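Local coordinates for putative iron-uptake ABC transport system,periplasmic iron-binding protein (Campylobacter jejuni, PDB 3E13) that binds ferric iron and probably delivers it, as a periplasmic solute-binding protein, to an ABC transporter for iron uptake, at residues A[2-7]-A[28-33]; A[8-13]-A[55-60]; A[72-77]-A[238-243]; A[94-99]-A[233-238]. All coordinates share one frame; numbering follows the deposited sequence.

Contact 1 (A[2-7]-A[28-33]); sequences SELNIY and IKVNHT
Asn31 ND2 reaches over to two acceptors on the neighbouring strand, Glu3 and Asn5. Its bond to Asn5 OD1 measures 2.7 Å and lies in the plane of both amides, which are nearly coplanar, 18° apart. The two asparagines lie side by side and point the same way. Each has CG beside its own backbone N (chi1 near -60°), which keeps the amides in step. The second bond, from Asn31 ND2 to Glu3 OE2, is 2.9 Å long. Here the N-H meets the carboxylate from above its plane. The other amide nitrogen, Asn5 ND2, is held by Pro52 O.

Beneath these groups runs a parallel beta ladder from Glu3-Lys29 to Tyr7-Thr33. Five backbone bonds join it, among them Asn31 N to Leu4 O at 2.9 Å and Thr33 N to Ile6 O at 2.8 Å. Lys29 folds back so that NZ meets Val30 O and forms a salt bridge with Glu23. Helix 37-47 packs at the Tyr7-Thr33 end.

The face of Leu4, Ile6 and Val30 is largely apolar, with His32 at one end. Ile6 CD1 packs on Val30 CG1 at 3.7 Å, and Leu4 CB meets Ile28 CG2 at 3.8 Å. Ile6 CG2 comes to the edge of the His32 ring at CD2. Helices 14-26 and 247-257 touch this face. The pair forms the strands of a beta-alpha-beta crossover through helix 14-26, as expected in a periplasmic binding protein lobe. With two acceptors on the neighbouring strand, Asn31 ND2 would limit the rotation of its amide.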
loop_
_atom_site.group_PDB
_atom_site.type_symbol
_atom_site.label_atom_id
_atom_site.label_comp_id
_atom_site.label_asym_id
_atom_site.label_seq_id
_atom_site.Cartn_x
_atom_site.Cartn_y
_atom_site.Cartn_z
ATOM N N SER A 2 -29.782 -2.320 0.525
ATOM C CA SER A 2 -29.964 -3.809 0.676
ATOM C C SER A 2 -28.739 -4.698 0.409
ATOM O O SER A 2 -28.437 -5.489 1.272
ATOM C CB SER A 2 -31.173 -4.330 -0.071
ATOM O OG SER A 2 -31.587 -5.555 0.535
ATOM N N GLU A 3 -28.081 -4.608 -0.765
ATOM C CA GLU A 3 -26.795 -5.281 -1.006
ATOM C C GLU A 3 -25.729 -4.226 -1.427
ATOM O O GLU A 3 -26.044 -3.127 -1.929
ATOM C CB GLU A 3 -26.920 -6.332 -2.127
ATOM C CG GLU A 3 -27.309 -7.763 -1.733
ATOM C CD GLU A 3 -26.991 -8.766 -2.839
ATOM O OE1 GLU A 3 -27.095 -8.339 -4.015
ATOM O OE2 GLU A 3 -26.620 -9.953 -2.562
ATOM N N LEU A 4 -24.472 -4.571 -1.198
ATOM C CA LEU A 4 -23.322 -3.749 -1.630
ATOM C C LEU A 4 -22.216 -4.694 -2.059
ATOM O O LEU A 4 -21.828 -5.558 -1.325
ATOM C CB LEU A 4 -22.841 -2.809 -0.507
ATOM C CG LEU A 4 -21.608 -1.999 -0.934
ATOM C CD1 LEU A 4 -21.956 -0.910 -1.940
ATOM C CD2 LEU A 4 -20.996 -1.397 0.325
ATOM N N ASN A 5 -21.761 -4.566 -3.304
ATOM C CA ASN A 5 -20.777 -5.461 -3.873
ATOM C C ASN A 5 -19.375 -4.832 -3.915
ATOM O O ASN A 5 -19.174 -3.842 -4.614
ATOM C CB ASN A 5 -21.247 -5.834 -5.274
ATOM C CG ASN A 5 -22.584 -6.619 -5.237
ATOM O OD1 ASN A 5 -22.709 -7.572 -4.461
ATOM N ND2 ASN A 5 -23.545 -6.224 -6.045
ATOM N N ILE A 6 -18.463 -5.342 -3.091
ATOM C CA ILE A 6 -17.114 -4.805 -2.967
ATOM C C ILE A 6 -16.115 -5.743 -3.628
ATOM O O ILE A 6 -16.089 -6.924 -3.297
ATOM C CB ILE A 6 -16.760 -4.647 -1.482
ATOM C CG1 ILE A 6 -17.733 -3.661 -0.844
ATOM C CG2 ILE A 6 -15.282 -4.262 -1.328
ATOM C CD1 ILE A 6 -17.441 -3.296 0.613
ATOM N N TYR A 7 -15.329 -5.206 -4.553
ATOM C CA TYR A 7 -14.162 -5.858 -5.124
ATOM C C TYR A 7 -12.941 -5.228 -4.427
ATOM O O TYR A 7 -12.699 -4.053 -4.590
ATOM C CB TYR A 7 -14.083 -5.576 -6.632
ATOM C CG TYR A 7 -14.981 -6.422 -7.529
ATOM C CD1 TYR A 7 -16.074 -7.090 -7.043
ATOM C CD2 TYR A 7 -14.784 -6.419 -8.879
ATOM C CE1 TYR A 7 -16.939 -7.841 -7.909
ATOM C CE2 TYR A 7 -15.611 -7.155 -9.746
ATOM C CZ TYR A 7 -16.692 -7.837 -9.258
ATOM O OH TYR A 7 -17.539 -8.511 -10.139
ATOM N N ILE A 28 -27.356 -3.199 5.501
ATOM C CA ILE A 28 -26.961 -3.538 4.131
ATOM C C ILE A 28 -26.066 -4.752 4.155
ATOM O O ILE A 28 -25.105 -4.804 4.933
ATOM C CB ILE A 28 -26.176 -2.343 3.479
ATOM C CG1 ILE A 28 -27.056 -1.114 3.319
ATOM C CG2 ILE A 28 -25.602 -2.762 2.107
ATOM C CD1 ILE A 28 -26.300 0.165 3.057
ATOM N N LYS A 29 -26.331 -5.743 3.307
ATOM C CA LYS A 29 -25.481 -6.910 3.211
ATOM C C LYS A 29 -24.345 -6.649 2.244
ATOM O O LYS A 29 -24.593 -6.270 1.101
ATOM C CB LYS A 29 -26.277 -8.117 2.694
ATOM C CG LYS A 29 -25.461 -9.419 2.593
ATOM C CD LYS A 29 -25.136 -9.974 3.958
ATOM C CE LYS A 29 -24.157 -11.135 3.912
ATOM N NZ LYS A 29 -22.751 -10.650 4.092
ATOM N N VAL A 30 -23.114 -6.885 2.698
ATOM C CA VAL A 30 -21.921 -6.703 1.862
ATOM C C VAL A 30 -21.495 -8.050 1.274
ATOM O O VAL A 30 -21.415 -9.037 1.982
ATOM C CB VAL A 30 -20.774 -6.132 2.656
ATOM C CG1 VAL A 30 -19.493 -6.084 1.843
ATOM C CG2 VAL A 30 -21.148 -4.771 3.135
ATOM N N ASN A 31 -21.325 -8.082 -0.042
ATOM C CA ASN A 31 -20.735 -9.207 -0.767
ATOM C C ASN A 31 -19.289 -8.809 -1.063
ATOM O O ASN A 31 -19.071 -7.921 -1.881
ATOM C CB ASN A 31 -21.489 -9.448 -2.071
ATOM C CG ASN A 31 -22.930 -9.794 -1.842
ATOM O OD1 ASN A 31 -23.206 -10.559 -0.959
ATOM N ND2 ASN A 31 -23.861 -9.209 -2.620
ATOM N N HIS A 32 -18.345 -9.435 -0.380
ATOM C CA HIS A 32 -16.951 -9.037 -0.412
ATOM C C HIS A 32 -16.178 -10.023 -1.274
ATOM O O HIS A 32 -16.131 -11.223 -0.971
ATOM C CB HIS A 32 -16.413 -9.013 1.017
ATOM C CG HIS A 32 -15.017 -8.467 1.150
ATOM N ND1 HIS A 32 -13.992 -9.204 1.686
ATOM C CD2 HIS A 32 -14.498 -7.245 0.897
ATOM C CE1 HIS A 32 -12.884 -8.483 1.705
ATOM N NE2 HIS A 32 -13.166 -7.282 1.252
ATOM N N THR A 33 -15.616 -9.526 -2.382
ATOM C CA THR A 33 -14.782 -10.330 -3.273
ATOM C C THR A 33 -13.336 -9.843 -3.182
ATOM O O THR A 33 -13.069 -8.712 -3.487
ATOM C CB THR A 33 -15.315 -10.165 -4.691
ATOM O OG1 THR A 33 -16.596 -10.815 -4.818
ATOM C CG2 THR A 33 -14.453 -10.895 -5.687
#

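Contact 2 (A[8-13]-A[55-60]); sequences SARHYN and IFITAD. With FE (Fe (III) ion), chain B.
Arg10 lays its aliphatic chain across Ile57, with CD 3.5 Å from Ile57 CG2. This contact belongs to the edge of the iron site, in the loop that follows the first strand of a periplasmic binding protein lobe. A single parallel bridge, Ser8 with Ile57, ends the pairing with strand 55-58. The bond from Ala9 N to Ile57 O is 2.8 Å long and almost straight at 177°. Beyond it the loop turns away. Ser8 OG accepts from Arg10 N, an ST turn that shapes this departure.

Past the turn the side chains lean over one another. Tyr12 CD1 lies over one face of the Arg10 guanidinium, offset toward the rim, while Arg10 NE sits at the edge of the Tyr12 ring. Salt bridges to Asp15 and Glu272 hold the guanidinium. One face of the His11 ring looks toward Tyr12 CE1, again offset. His11 has CG tucked between its backbone N and carbonyl carbon (chi1 37°). From there ND1 gives a 3.0 Å bond to Ala9 O, which helps fix the turn of the imidazole and leaves NE2 for the metal. The methyl of Ala59 packs near both ligands, with CB 3.9 Å from His11 CE1 and 4.2 Å from Tyr12 OH.

Tyr143, Tyr199 and Tyr200 complete the iron site, and Arg102 is a polar partner of Tyr12. Just after strand 55-58, Asp60 is the N-cap of helix 61-69, OD1 bonding Asn63 N. From the 8-13 loop, His11 NE2 binds the ferric ion at 2.2 Å and Tyr12 OH at 1.9 Å.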
loop_
_atom_site.group_PDB
_atom_site.type_symbol
_atom_site.label_atom_id
_atom_site.label_comp_id
_atom_site.label_asym_id
_atom_site.label_seq_id
_atom_site.Cartn_x
_atom_site.Cartn_y
_atom_site.Cartn_z
ATOM N N SER A 8 -12.197 -6.026 -3.675
ATOM C CA SER A 8 -11.117 -5.537 -2.837
ATOM C C SER A 8 -9.797 -6.225 -3.039
ATOM O O SER A 8 -9.715 -7.453 -3.012
ATOM C CB SER A 8 -11.499 -5.642 -1.372
ATOM O OG SER A 8 -10.384 -5.217 -0.564
ATOM N N ALA A 9 -8.759 -5.421 -3.263
ATOM C CA ALA A 9 -7.402 -5.890 -3.332
ATOM C C ALA A 9 -6.651 -5.686 -2.009
ATOM O O ALA A 9 -5.469 -5.916 -1.944
ATOM C CB ALA A 9 -6.654 -5.244 -4.510
ATOM N N ARG A 10 -7.364 -5.249 -0.973
ATOM C CA ARG A 10 -6.853 -5.333 0.393
ATOM C C ARG A 10 -6.771 -6.824 0.793
ATOM O O ARG A 10 -7.264 -7.712 0.061
ATOM C CB ARG A 10 -7.694 -4.494 1.354
ATOM C CG ARG A 10 -7.383 -3.026 1.233
ATOM C CD ARG A 10 -8.228 -2.137 2.123
ATOM N NE ARG A 10 -8.111 -2.429 3.547
ATOM C CZ ARG A 10 -7.221 -1.815 4.400
ATOM N NH1 ARG A 10 -6.356 -0.891 3.977
ATOM N NH2 ARG A 10 -7.256 -2.141 5.698
ATOM N N HIS A 11 -6.095 -7.128 1.885
ATOM C CA HIS A 11 -5.781 -8.504 2.225
ATOM C C HIS A 11 -5.549 -8.631 3.732
ATOM O O HIS A 11 -4.514 -9.161 4.182
ATOM C CB HIS A 11 -4.552 -8.941 1.393
ATOM C CG HIS A 11 -3.540 -7.842 1.211
ATOM N ND1 HIS A 11 -3.541 -6.999 0.119
ATOM C CD2 HIS A 11 -2.519 -7.422 2.009
ATOM C CE1 HIS A 11 -2.562 -6.105 0.262
ATOM N NE2 HIS A 11 -1.916 -6.360 1.392
ATOM N N TYR A 12 -6.535 -8.129 4.484
ATOM C CA TYR A 12 -6.414 -7.953 5.928
ATOM C C TYR A 12 -7.617 -8.478 6.681
ATOM O O TYR A 12 -8.769 -8.249 6.294
ATOM C CB TYR A 12 -6.255 -6.473 6.257
ATOM C CG TYR A 12 -5.178 -5.794 5.442
ATOM C CD1 TYR A 12 -5.509 -4.814 4.498
ATOM C CD2 TYR A 12 -3.865 -6.191 5.512
ATOM C CE1 TYR A 12 -4.568 -4.203 3.718
ATOM C CE2 TYR A 12 -2.920 -5.592 4.726
ATOM C CZ TYR A 12 -3.237 -4.599 3.848
ATOM O OH TYR A 12 -2.213 -4.065 3.092
ATOM N N ASN A 13 -7.335 -9.167 7.775
ATOM C CA ASN A 13 -8.383 -9.631 8.667
ATOM C C ASN A 13 -9.171 -8.514 9.291
ATOM O O ASN A 13 -10.362 -8.639 9.529
ATOM C CB ASN A 13 -7.766 -10.481 9.755
ATOM C CG ASN A 13 -7.878 -11.902 9.465
ATOM O OD1 ASN A 13 -7.796 -12.319 8.291
ATOM N ND2 ASN A 13 -8.147 -12.687 10.495
ATOM N N ILE A 55 -18.073 -1.091 -5.600
ATOM C CA ILE A 55 -16.919 -0.487 -4.932
ATOM C C ILE A 55 -15.664 -1.261 -5.350
ATOM O O ILE A 55 -15.665 -2.507 -5.403
ATOM C CB ILE A 55 -17.110 -0.528 -3.376
ATOM C CG1 ILE A 55 -18.204 0.445 -2.913
ATOM C CG2 ILE A 55 -15.785 -0.366 -2.645
ATOM C CD1 ILE A 55 -17.774 1.880 -2.850
ATOM N N PHE A 56 -14.592 -0.489 -5.563
ATOM C CA PHE A 56 -13.254 -1.011 -5.771
ATOM C C PHE A 56 -12.392 -0.473 -4.632
ATOM O O PHE A 56 -12.289 0.715 -4.448
ATOM C CB PHE A 56 -12.715 -0.578 -7.163
ATOM C CG PHE A 56 -11.340 -1.144 -7.526
ATOM C CD1 PHE A 56 -11.000 -2.475 -7.222
ATOM C CD2 PHE A 56 -10.387 -0.363 -8.190
ATOM C CE1 PHE A 56 -9.755 -2.998 -7.521
ATOM C CE2 PHE A 56 -9.158 -0.895 -8.546
ATOM C CZ PHE A 56 -8.839 -2.221 -8.225
ATOM N N ILE A 57 -11.800 -1.359 -3.854
ATOM C CA ILE A 57 -10.858 -0.990 -2.793
ATOM C C ILE A 57 -9.469 -1.540 -3.139
ATOM O O ILE A 57 -9.337 -2.700 -3.572
ATOM C CB ILE A 57 -11.278 -1.564 -1.402
ATOM C CG1 ILE A 57 -12.710 -1.307 -1.119
ATOM C CG2 ILE A 57 -10.413 -0.884 -0.306
ATOM C CD1 ILE A 57 -13.184 -1.881 0.257
ATOM N N THR A 58 -8.441 -0.702 -2.992
ATOM C CA THR A 58 -7.045 -1.115 -3.257
ATOM C C THR A 58 -6.190 -0.847 -2.049
ATOM O O THR A 58 -6.608 -0.173 -1.085
ATOM C CB THR A 58 -6.417 -0.322 -4.399
ATOM O OG1 THR A 58 -6.195 1.016 -3.933
ATOM C CG2 THR A 58 -7.292 -0.279 -5.646
ATOM N N ALA A 59 -4.975 -1.376 -2.112
ATOM C CA ALA A 59 -3.945 -1.071 -1.162
ATOM C C ALA A 59 -2.839 -0.254 -1.853
ATOM O O ALA A 59 -1.663 -0.335 -1.511
ATOM C CB ALA A 59 -3.403 -2.381 -0.591
ATOM N N ASP A 60 -3.238 0.520 -2.848
ATOM C CA ASP A 60 -2.288 1.175 -3.750
ATOM C C ASP A 60 -2.912 2.294 -4.550
ATOM O O ASP A 60 -4.003 2.147 -5.140
ATOM C CB ASP A 60 -1.695 0.125 -4.684
ATOM C CG ASP A 60 -0.827 0.700 -5.715
ATOM O OD1 ASP A 60 -1.122 0.516 -6.960
ATOM O OD2 ASP A 60 0.215 1.314 -5.404
HETATM FE FE FE B . -0.621 -4.812 2.264
#

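Contact 3 (A[72-77]-A[238-243]); sequences LLSPVS and IAMTKS
Ala239 meets Leu73 with its methyl group, CB lying 3.7 Å from Leu73 CD1 and about as far from CD2. Here a short, weakly bonded strand, 73-74, adds antiparallel to strand 233-241 of the mixed sheet. Leu73 and Thr241 make the non-hydrogen-bonded pair. The site of iron binding is remote.

Met240 follows and buries more surface than any other residue of the contact. Its CG stands anti to the backbone N (chi1 -169°), and the chain bends only at its last torsion. CB rests on Val76 CG2 at 3.8 Å, the two side chains crossing at about a right angle. The end methyl CE reaches Ser74 CB at 3.7 Å. The backbone of Met240 is held twice. Its O accepts from Ser74 N, and its N donates to a water that in turn donates to Ser74 O.

Thr241 brings its CA close to Leu72 O, while its hydroxyl bonds to Ala53 O. Next comes Lys242, whose N gives a 2.9 Å bond to the same Leu72 O. Its side chain, bent at chi3, passes Leu73 O, with CE 3.6 Å from that oxygen, and carries NZ to Gly71 O. At Ser243 a second water links the segments: it accepts a weak bond from Ser243 N and donates to Leu72 O, 2.9 Å from the water oxygen.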
loop_
_atom_site.group_PDB
_atom_site.type_symbol
_atom_site.label_atom_id
_atom_site.label_comp_id
_atom_site.label_asym_id
_atom_site.label_seq_id
_atom_site.Cartn_x
_atom_site.Cartn_y
_atom_site.Cartn_z
ATOM N N LEU A 72 -13.375 2.929 -15.506
ATOM C CA LEU A 72 -14.126 1.970 -14.711
ATOM C C LEU A 72 -14.791 2.608 -13.489
ATOM O O LEU A 72 -15.500 1.917 -12.819
ATOM C CB LEU A 72 -13.174 0.869 -14.223
ATOM C CG LEU A 72 -12.496 0.059 -15.330
ATOM C CD1 LEU A 72 -11.510 -0.877 -14.744
ATOM C CD2 LEU A 72 -13.490 -0.669 -16.167
ATOM N N LEU A 73 -14.470 3.869 -13.165
ATOM C CA LEU A 73 -14.930 4.445 -11.899
ATOM C C LEU A 73 -15.886 5.612 -12.143
ATOM O O LEU A 73 -16.031 6.096 -13.255
ATOM C CB LEU A 73 -13.735 4.917 -11.073
ATOM C CG LEU A 73 -12.561 3.932 -10.859
ATOM C CD1 LEU A 73 -11.437 4.545 -10.061
ATOM C CD2 LEU A 73 -13.009 2.700 -10.196
ATOM N N SER A 74 -16.566 6.042 -11.078
ATOM C CA SER A 74 -17.564 7.085 -11.193
ATOM C C SER A 74 -17.315 8.103 -10.085
ATOM O O SER A 74 -16.966 7.706 -8.974
ATOM C CB SER A 74 -18.906 6.447 -10.945
ATOM O OG SER A 74 -19.870 7.037 -11.738
ATOM N N PRO A 75 -17.498 9.379 -10.373
ATOM C CA PRO A 75 -17.210 10.400 -9.349
ATOM C C PRO A 75 -18.232 10.419 -8.242
ATOM O O PRO A 75 -19.425 10.210 -8.465
ATOM C CB PRO A 75 -17.211 11.702 -10.134
ATOM C CG PRO A 75 -18.076 11.444 -11.337
ATOM C CD PRO A 75 -17.946 9.987 -11.636
ATOM N N VAL A 76 -17.735 10.733 -7.028
ATOM C CA VAL A 76 -18.537 10.886 -5.834
ATOM C C VAL A 76 -18.241 12.231 -5.242
ATOM O O VAL A 76 -17.099 12.541 -4.983
ATOM C CB VAL A 76 -18.275 9.751 -4.810
ATOM C CG1 VAL A 76 -18.975 9.968 -3.471
ATOM C CG2 VAL A 76 -18.698 8.409 -5.397
ATOM N N SER A 77 -19.290 13.044 -5.069
ATOM C CA SER A 77 -19.167 14.375 -4.445
ATOM C C SER A 77 -19.780 14.294 -3.053
ATOM O O SER A 77 -21.009 14.340 -2.902
ATOM C CB SER A 77 -19.852 15.481 -5.257
ATOM O OG SER A 77 -19.627 16.754 -4.662
ATOM N N ILE A 238 -10.212 3.926 -2.145
ATOM C CA ILE A 238 -11.542 3.397 -2.450
ATOM C C ILE A 238 -12.215 4.260 -3.505
ATOM O O ILE A 238 -11.960 5.452 -3.625
ATOM C CB ILE A 238 -12.430 3.312 -1.153
ATOM C CG1 ILE A 238 -13.736 2.529 -1.366
ATOM C CG2 ILE A 238 -12.724 4.697 -0.608
ATOM C CD1 ILE A 238 -14.406 2.070 -0.112
ATOM N N ALA A 239 -13.020 3.603 -4.325
ATOM C CA ALA A 239 -13.742 4.215 -5.431
ATOM C C ALA A 239 -15.086 3.510 -5.655
ATOM O O ALA A 239 -15.202 2.298 -5.384
ATOM C CB ALA A 239 -12.956 4.058 -6.732
ATOM N N MET A 240 -16.072 4.274 -6.127
ATOM C CA MET A 240 -17.301 3.735 -6.690
ATOM C C MET A 240 -17.087 3.370 -8.140
ATOM O O MET A 240 -16.517 4.120 -8.877
ATOM C CB MET A 240 -18.417 4.760 -6.558
ATOM C CG MET A 240 -19.814 4.142 -6.890
ATOM S SD MET A 240 -21.158 5.288 -6.673
ATOM C CE MET A 240 -20.909 6.306 -7.886
ATOM N N THR A 241 -17.557 2.209 -8.531
ATOM C CA THR A 241 -17.464 1.791 -9.928
ATOM C C THR A 241 -18.561 2.415 -10.779
ATOM O O THR A 241 -19.677 2.667 -10.299
ATOM C CB THR A 241 -17.519 0.287 -10.055
ATOM O OG1 THR A 241 -18.674 -0.224 -9.371
ATOM C CG2 THR A 241 -16.348 -0.351 -9.373
ATOM N N LYS A 242 -18.239 2.637 -12.050
ATOM C CA LYS A 242 -19.207 3.151 -13.010
ATOM C C LYS A 242 -20.392 2.157 -13.144
ATOM O O LYS A 242 -21.511 2.563 -13.459
ATOM C CB LYS A 242 -18.504 3.339 -14.372
ATOM C CG LYS A 242 -19.333 3.920 -15.464
ATOM C CD LYS A 242 -18.451 4.283 -16.646
ATOM C CE LYS A 242 -17.551 5.484 -16.445
ATOM N NZ LYS A 242 -16.660 5.574 -17.700
ATOM N N SER A 243 -20.146 0.891 -12.836
ATOM C CA SER A 243 -21.144 -0.173 -12.937
ATOM C C SER A 243 -22.104 -0.213 -11.763
ATOM O O SER A 243 -23.121 -0.906 -11.806
ATOM C CB SER A 243 -20.458 -1.539 -13.008
ATOM O OG SER A 243 -19.697 -1.841 -11.840
HETATM O O HOH W 1 -17.277 -0.109 -13.835
HETATM O O HOH W 2 -15.430 6.977 -6.841
#

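Contact 4 (A[94-99]-A[233-238]); sequences KEWFAI and INISGI
Ile238 and Phe97 are bound to each other both ways, and the backbones are held close there. Ile238 N donates to Phe97 O at 2.8 Å, and Phe97 N returns a bond to Ile238 O. That same oxygen lies at the edge of the Phe97 ring, near CD1. Gly237 sits opposite Ala98, with Phe97 O only 3.1 Å from Gly237 CA. Ile99 N bonds to Ser236 O at 2.8 Å. The Ile99 and Ile238 side chains cross at about a right angle, their CG2 methyls 3.7 Å apart. With Ile235 CG1 set between backbone N and carbonyl carbon (chi1 60°), CD1 reaches Ala98 CB at 3.6 Å.

These bonds make a short antiparallel pairing in the central mixed sheet, between the start of strand 97-109 and strand 233-241. The chain turns a corner at Ile99. Ser236 OG touches the aliphatic Ile99 CG1 but spends its polarity on Thr58 O and Arg10 NH1.

Toward Glu95 the contact is looser. Trp96 makes the outer contact, CZ3 lying 3.9 Å from Ile235 CD1, and helix 61-69 covers this indole. Farther back, partly exposed Glu95 hardly meets strand 233-238, and its CB points away from it.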
loop_
_atom_site.group_PDB
_atom_site.type_symbol
_atom_site.label_atom_id
_atom_site.label_comp_id
_atom_site.label_asym_id
_atom_site.label_seq_id
_atom_site.Cartn_x
_atom_site.Cartn_y
_atom_site.Cartn_z
ATOM N N LYS A 94 -12.537 13.355 -8.322
ATOM C CA LYS A 94 -13.465 12.755 -7.372
ATOM C C LYS A 94 -13.791 11.280 -7.648
ATOM O O LYS A 94 -14.819 10.798 -7.218
ATOM C CB LYS A 94 -14.761 13.553 -7.296
ATOM C CG LYS A 94 -14.563 15.018 -6.913
ATOM C CD LYS A 94 -15.910 15.676 -6.783
ATOM C CE LYS A 94 -15.878 17.174 -7.010
ATOM N NZ LYS A 94 -17.319 17.603 -7.146
ATOM N N GLU A 95 -12.873 10.563 -8.271
ATOM C CA GLU A 95 -13.112 9.149 -8.571
ATOM C C GLU A 95 -12.409 8.190 -7.625
ATOM O O GLU A 95 -12.734 7.013 -7.648
ATOM C CB GLU A 95 -12.800 8.807 -10.048
ATOM C CG GLU A 95 -13.661 9.625 -10.985
ATOM C CD GLU A 95 -13.637 9.149 -12.431
ATOM O OE1 GLU A 95 -14.221 9.873 -13.279
ATOM O OE2 GLU A 95 -13.108 8.047 -12.687
ATOM N N TRP A 96 -11.466 8.655 -6.807
ATOM C CA TRP A 96 -10.778 7.774 -5.861
ATOM C C TRP A 96 -10.417 8.587 -4.633
ATOM O O TRP A 96 -10.235 9.773 -4.741
ATOM C CB TRP A 96 -9.541 7.070 -6.432
ATOM C CG TRP A 96 -8.499 7.949 -6.989
ATOM C CD1 TRP A 96 -8.303 8.212 -8.295
ATOM C CD2 TRP A 96 -7.509 8.710 -6.267
ATOM N NE1 TRP A 96 -7.259 9.091 -8.453
ATOM C CE2 TRP A 96 -6.758 9.424 -7.220
ATOM C CE3 TRP A 96 -7.174 8.845 -4.919
ATOM C CZ2 TRP A 96 -5.719 10.279 -6.868
ATOM C CZ3 TRP A 96 -6.141 9.690 -4.569
ATOM C CH2 TRP A 96 -5.426 10.390 -5.533
ATOM N N PHE A 97 -10.318 7.897 -3.507
ATOM C CA PHE A 97 -10.198 8.574 -2.173
ATOM C C PHE A 97 -9.352 7.693 -1.257
ATOM O O PHE A 97 -9.592 6.481 -1.154
ATOM C CB PHE A 97 -11.561 8.710 -1.549
ATOM C CG PHE A 97 -12.494 9.544 -2.365
ATOM C CD1 PHE A 97 -13.262 8.927 -3.355
ATOM C CD2 PHE A 97 -12.629 10.901 -2.148
ATOM C CE1 PHE A 97 -14.107 9.689 -4.187
ATOM C CE2 PHE A 97 -13.549 11.648 -2.942
ATOM C CZ PHE A 97 -14.243 11.028 -3.977
ATOM N N ALA A 98 -8.361 8.258 -0.571
ATOM C CA ALA A 98 -7.533 7.446 0.319
ATOM C C ALA A 98 -8.331 7.129 1.587
ATOM O O ALA A 98 -9.096 8.011 2.100
ATOM C CB ALA A 98 -6.282 8.182 0.716
ATOM N N ILE A 99 -8.135 5.938 2.113
ATOM C CA ILE A 99 -8.666 5.533 3.428
ATOM C C ILE A 99 -7.549 5.388 4.478
ATOM O O ILE A 99 -7.822 5.482 5.676
ATOM C CB ILE A 99 -9.530 4.272 3.365
ATOM C CG1 ILE A 99 -8.762 3.050 2.885
ATOM C CG2 ILE A 99 -10.692 4.524 2.468
ATOM C CD1 ILE A 99 -9.499 1.739 3.161
ATOM N N ILE A 233 5.443 7.304 0.639
ATOM C CA ILE A 233 4.101 7.084 1.133
ATOM C C ILE A 233 3.225 6.566 -0.020
ATOM O O ILE A 233 3.284 7.088 -1.161
ATOM C CB ILE A 233 3.526 8.416 1.646
ATOM C CG1 ILE A 233 4.378 8.939 2.826
ATOM C CG2 ILE A 233 2.092 8.252 2.057
ATOM C CD1 ILE A 233 4.363 8.097 3.995
ATOM N N ASN A 234 2.426 5.538 0.270
ATOM C CA ASN A 234 1.396 5.036 -0.621
ATOM C C ASN A 234 0.103 5.026 0.186
ATOM O O ASN A 234 0.119 5.229 1.424
ATOM C CB ASN A 234 1.786 3.625 -1.121
ATOM C CG ASN A 234 1.033 3.186 -2.381
ATOM O OD1 ASN A 234 0.054 3.806 -2.828
ATOM N ND2 ASN A 234 1.512 2.096 -2.987
ATOM N N ILE A 235 -1.037 4.923 -0.487
ATOM C CA ILE A 235 -2.331 4.847 0.176
ATOM C C ILE A 235 -3.029 3.545 -0.095
ATOM O O ILE A 235 -2.796 2.936 -1.115
ATOM C CB ILE A 235 -3.250 6.038 -0.264
ATOM C CG1 ILE A 235 -3.514 6.029 -1.809
ATOM C CG2 ILE A 235 -2.627 7.346 0.263
ATOM C CD1 ILE A 235 -4.721 6.838 -2.260
ATOM N N SER A 236 -3.926 3.165 0.808
ATOM C CA SER A 236 -4.993 2.266 0.486
ATOM C C SER A 236 -6.158 3.240 0.195
ATOM O O SER A 236 -6.280 4.329 0.796
ATOM C CB SER A 236 -5.320 1.321 1.622
ATOM O OG SER A 236 -6.540 0.650 1.446
ATOM N N GLY A 237 -7.009 2.880 -0.742
ATOM C CA GLY A 237 -8.078 3.771 -1.105
ATOM C C GLY A 237 -9.246 3.103 -1.748
ATOM O O GLY A 237 -9.291 1.887 -1.880
ATOM N N ILE A 238 -10.212 3.926 -2.145
ATOM C CA ILE A 238 -11.542 3.397 -2.450
ATOM C C ILE A 238 -12.215 4.260 -3.505
ATOM O O ILE A 238 -11.960 5.452 -3.625
ATOM C CB ILE A 238 -12.430 3.312 -1.153
ATOM C CG1 ILE A 238 -13.736 2.529 -1.366
ATOM C CG2 ILE A 238 -12.724 4.697 -0.608
ATOM C CD1 ILE A 238 -14.406 2.070 -0.112
#

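How the contacts relate
From the N terminus, contact 1 closes the first loop, around helix 14-26, and pairs the two parallel strands of a beta-alpha-beta unit. Contact 2 crosses it along the chain, closing a loop from residues 8-13 to 55-60 that takes in helices 14-26 and 37-47. The two touch through Thr33 O and Ser8 N. Contact 3 opens later and spans a long excursion from 72-77 to 238-243. Contact 4 is nested inside that loop and shares Ile238 with it. Strand 233-241 serves both, and it also pairs antiparallel with strand 55-58 of contact 2. All four contacts thus meet in one mixed sheet, with the iron ligands of contact 2 at the loop after the first strand.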